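Local coordinates for aminoglycoside acetyltransferase meta-AAC0020 (Uncultured bacterium, PDB 5F47), which probably transfers an acetyl group from acetyl-coenzyme A to aminoglycoside antibiotics, a modification that gives bacteria resistance to them, at residues A33-K38 / I89-V94. Numbering follows the deposited sequence.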
ATOM      1  N   ALA B  33     -13.534 -16.490  -4.789  1.00 19.75           N
ATOM      2  CA  ALA B  33     -13.907 -17.247  -5.979  1.00 21.51           C
ATOM      3  C   ALA B  33     -13.069 -16.832  -7.188  1.00 22.60           C
ATOM      4  O   ALA B  33     -12.447 -17.676  -7.835  1.00 24.23           O
ATOM      5  CB  ALA B  33     -15.385 -17.076  -6.263  1.00 22.45           C
ATOM      6  N   VAL B  34     -13.033 -15.534  -7.485  1.00 21.03           N
ATOM      7  CA  VAL B  34     -12.375 -15.071  -8.708  1.00 22.38           C
ATOM      8  C   VAL B  34     -10.860 -15.259  -8.652  1.00 21.38           C
ATOM      9  O   VAL B  34     -10.254 -15.634  -9.665  1.00 22.25           O
ATOM     10  CB  VAL B  34     -12.705 -13.585  -8.991  1.00 22.56           C
ATOM     11  CG1 VAL B  34     -11.923 -13.064 -10.209  1.00 24.17           C
ATOM     12  CG2 VAL B  34     -14.180 -13.430  -9.225  1.00 23.99           C
ATOM     13  N   PHE B  35     -10.266 -15.030  -7.478  1.00 18.52           N
ATOM     14  CA  PHE B  35      -8.821 -15.185  -7.300  1.00 19.83           C
ATOM     15  C   PHE B  35      -8.469 -16.642  -6.980  1.00 21.68           C
ATOM     16  O   PHE B  35      -7.293 -16.985  -6.802  1.00 23.35           O
ATOM     17  CB  PHE B  35      -8.300 -14.274  -6.190  1.00 18.86           C
ATOM     18  CG  PHE B  35      -8.572 -12.806  -6.410  1.00 18.09           C
ATOM     19  CD1 PHE B  35      -8.625 -12.262  -7.685  1.00 20.04           C
ATOM     20  CD2 PHE B  35      -8.757 -11.966  -5.324  1.00 17.96           C
ATOM     21  CE1 PHE B  35      -8.871 -10.898  -7.872  1.00 20.91           C
ATOM     22  CE2 PHE B  35      -9.013 -10.604  -5.502  1.00 18.35           C
ATOM     23  CZ  PHE B  35      -9.057 -10.070  -6.773  1.00 18.82           C
ATOM     24  N   GLU B  36      -9.498 -17.482  -6.895  1.00 22.32           N
ATOM     25  CA  GLU B  36      -9.335 -18.918  -6.638  1.00 24.15           C
ATOM     26  C   GLU B  36      -8.435 -19.205  -5.427  1.00 21.53           C
ATOM     27  O   GLU B  36      -7.476 -19.988  -5.510  1.00 22.91           O
ATOM     28  CB  GLU B  36      -8.792 -19.617  -7.884  1.00 29.43           C
ATOM     29  CG  GLU B  36      -9.753 -19.564  -9.076  1.00 35.89           C
ATOM     30  CD  GLU B  36      -9.259 -20.357 -10.271  1.00 43.56           C
ATOM     31  OE1 GLU B  36      -8.188 -20.019 -10.821  1.00 43.23           O
ATOM     32  OE2 GLU B  36      -9.943 -21.331 -10.648  1.00 52.72           O
ATOM     33  N   MET B  37      -8.761 -18.560  -4.310  1.00 20.34           N
ATOM     34  CA  MET B  37      -7.955 -18.627  -3.096  1.00 19.95           C
ATOM     35  C   MET B  37      -8.083 -19.980  -2.408  1.00 21.87           C
ATOM     36  O   MET B  37      -9.184 -20.460  -2.186  1.00 24.80           O
ATOM     37  CB  MET B  37      -8.366 -17.511  -2.141  1.00 18.71           C
ATOM     38  CG  MET B  37      -8.146 -16.123  -2.732  1.00 18.73           C
ATOM     39  SD  MET B  37      -8.669 -14.778  -1.644  1.00 18.60           S
ATOM     40  CE  MET B  37      -7.582 -15.037  -0.248  1.00 17.80           C
ATOM     41  N   LYS B  38      -6.941 -20.584  -2.083  1.00 20.81           N
ATOM     42  CA  LYS B  38      -6.920 -21.892  -1.436  1.00 24.70           C
ATOM     43  C   LYS B  38      -6.934 -21.776   0.085  1.00 23.27           C
ATOM     44  O   LYS B  38      -6.265 -20.914   0.661  1.00 23.56           O
ATOM     45  CB  LYS B  38      -5.685 -22.696  -1.856  1.00 28.91           C
ATOM     46  CG  LYS B  38      -5.576 -22.997  -3.336  1.00 33.61           C
ATOM     47  CD  LYS B  38      -4.381 -23.908  -3.626  1.00 39.28           C
ATOM     48  CE  LYS B  38      -4.387 -24.377  -5.079  1.00 44.16           C
ATOM     49  NZ  LYS B  38      -4.397 -23.251  -6.054  1.00 44.97           N
ATOM     50  N   ILE B  89      -5.429   1.207  -4.467  1.00 11.49           N
ATOM     51  CA  ILE B  89      -6.397   0.146  -4.763  1.00 12.38           C
ATOM     52  C   ILE B  89      -5.703  -1.188  -4.548  1.00 12.62           C
ATOM     53  O   ILE B  89      -4.694  -1.475  -5.199  1.00 15.22           O
ATOM     54  CB  ILE B  89      -6.923   0.241  -6.201  1.00 12.88           C
ATOM     55  CG1 ILE B  89      -7.701   1.547  -6.396  1.00 12.39           C
ATOM     56  CG2 ILE B  89      -7.829  -0.966  -6.516  1.00 14.71           C
ATOM     57  CD1 ILE B  89      -8.081   1.806  -7.879  1.00 21.80           C
ATOM     58  N   TYR B  90      -6.225  -1.996  -3.625  1.00 12.58           N
ATOM     59  CA  TYR B  90      -5.550  -3.224  -3.282  1.00 12.49           C
ATOM     60  C   TYR B  90      -6.056  -4.425  -4.085  1.00 14.47           C
ATOM     61  O   TYR B  90      -5.255  -5.217  -4.595  1.00 16.50           O
ATOM     62  CB  TYR B  90      -5.681  -3.496  -1.766  1.00 14.08           C
ATOM     63  CG  TYR B  90      -4.795  -4.633  -1.348  1.00 14.98           C
ATOM     64  CD1 TYR B  90      -3.436  -4.431  -1.107  1.00 17.04           C
ATOM     65  CD2 TYR B  90      -5.299  -5.929  -1.272  1.00 16.22           C
ATOM     66  CE1 TYR B  90      -2.606  -5.512  -0.759  1.00 19.04           C
ATOM     67  CE2 TYR B  90      -4.481  -7.006  -0.932  1.00 19.83           C
ATOM     68  CZ  TYR B  90      -3.145  -6.792  -0.675  1.00 20.79           C
ATOM     69  OH  TYR B  90      -2.373  -7.891  -0.350  1.00 26.13           O
ATOM     70  N   ASP B  91      -7.377  -4.594  -4.136  1.00 14.93           N
ATOM     71  CA  ASP B  91      -8.011  -5.665  -4.924  1.00 15.32           C
ATOM     72  C   ASP B  91      -9.127  -5.114  -5.781  1.00 14.26           C
ATOM     73  O   ASP B  91      -9.815  -4.198  -5.377  1.00 14.87           O
ATOM     74  CB  ASP B  91      -8.621  -6.744  -4.023  1.00 16.68           C
ATOM     75  CG  ASP B  91      -7.638  -7.796  -3.581  1.00 20.33           C
ATOM     76  OD1 ASP B  91      -6.747  -8.209  -4.367  1.00 21.24           O
ATOM     77  OD2 ASP B  91      -7.793  -8.254  -2.422  1.00 20.88           O
ATOM     78  N   LEU B  92      -9.303  -5.709  -6.954  1.00 15.88           N
ATOM     79  CA  LEU B  92     -10.442  -5.417  -7.812  0.51 14.61           C
ATOM     80  C   LEU B  92     -10.843  -6.722  -8.492  1.00 16.12           C
ATOM     81  O   LEU B  92      -9.995  -7.435  -9.038  1.00 18.45           O
ATOM     82  CB  LEU B  92     -10.096  -4.329  -8.844  0.51 14.89           C
ATOM     83  CG  LEU B  92     -11.156  -3.926  -9.872  0.51 16.12           C
ATOM     84  CD1 LEU B  92     -10.942  -2.489 -10.298  0.51 16.32           C
ATOM     85  CD2 LEU B  92     -11.123  -4.834 -11.092  0.51 16.88           C
ATOM     86  N   ALA B  93     -12.128  -7.049  -8.449  1.00 15.78           N
ATOM     87  CA  ALA B  93     -12.596  -8.241  -9.121  1.00 17.77           C
ATOM     88  C   ALA B  93     -14.005  -8.062  -9.621  1.00 18.77           C
ATOM     89  O   ALA B  93     -14.795  -7.323  -9.036  1.00 18.86           O
ATOM     90  CB  ALA B  93     -12.519  -9.465  -8.190  1.00 19.23           C
ATOM     91  N   VAL B  94     -14.305  -8.766 -10.704  1.00 19.32           N
ATOM     92  CA  VAL B  94     -15.647  -8.827 -11.259  1.00 19.59           C
ATOM     93  C   VAL B  94     -16.017 -10.290 -11.464  1.00 21.37           C
ATOM     94  O   VAL B  94     -15.193 -11.089 -11.917  1.00 22.23           O
ATOM     95  CB  VAL B  94     -15.742  -8.039 -12.578  1.00 22.36           C
ATOM     96  CG1 VAL B  94     -17.113  -8.228 -13.245  1.00 25.02           C
ATOM     97  CG2 VAL B  94     -15.484  -6.568 -12.310  1.00 22.39           C
TER
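Phe35 reaches the strand with the far end of its ring, where CZ lies 3.8 Å from Ala93 CB and, through the ring edge, 3.6 Å from Leu92 O, which sits near the ring plane. The positively polarised C-H rim of a phenyl group suits a carbonyl oxygen in this position. One residue back along the strand, Asp91 lies obliquely against the ring, its carboxylate plane turned 42° from the ring plane, with OD1 3.5 Å from Phe35 CE2. Because CG of Phe35 stands anti to its own carbonyl carbon (chi1 -58°), the ring extends to the strand from just beyond the end of helix 21-34. Val34 completes the contact: CG1 meets Ala93 CB at 4.2 Å, while CG2 rests 3.7 Å from Val94 O. The methyl of Ala93 is small enough to accept both neighbours, and no hydrogen bond joins the two segments.

In this GNAT fold the contact sets the C-terminal end of helix 21-34 against strand 86-94, which runs between strands 67-77 and 122-128 and whose other side, through Leu92 and Val94, packs on helix 103-117. The helix finishes in a Schellman motif: Glu36 adopts positive phi (50°), and its N bonds to Ala33 O at 3.1 Å, turning the chain away just after Phe35. Further out, Phe31, in the last turns of helix 21-34, meets the Phe35 ring with nearly parallel planes and also touches Asp91 and Ala93. The carboxylate of Asp91 has its strongest partners across the dimer, where OD2 is hydrogen-bonded to the hydroxyls of Tyr80 and Tyr81 of the second subunit, and that Tyr81 also packs on Phe35.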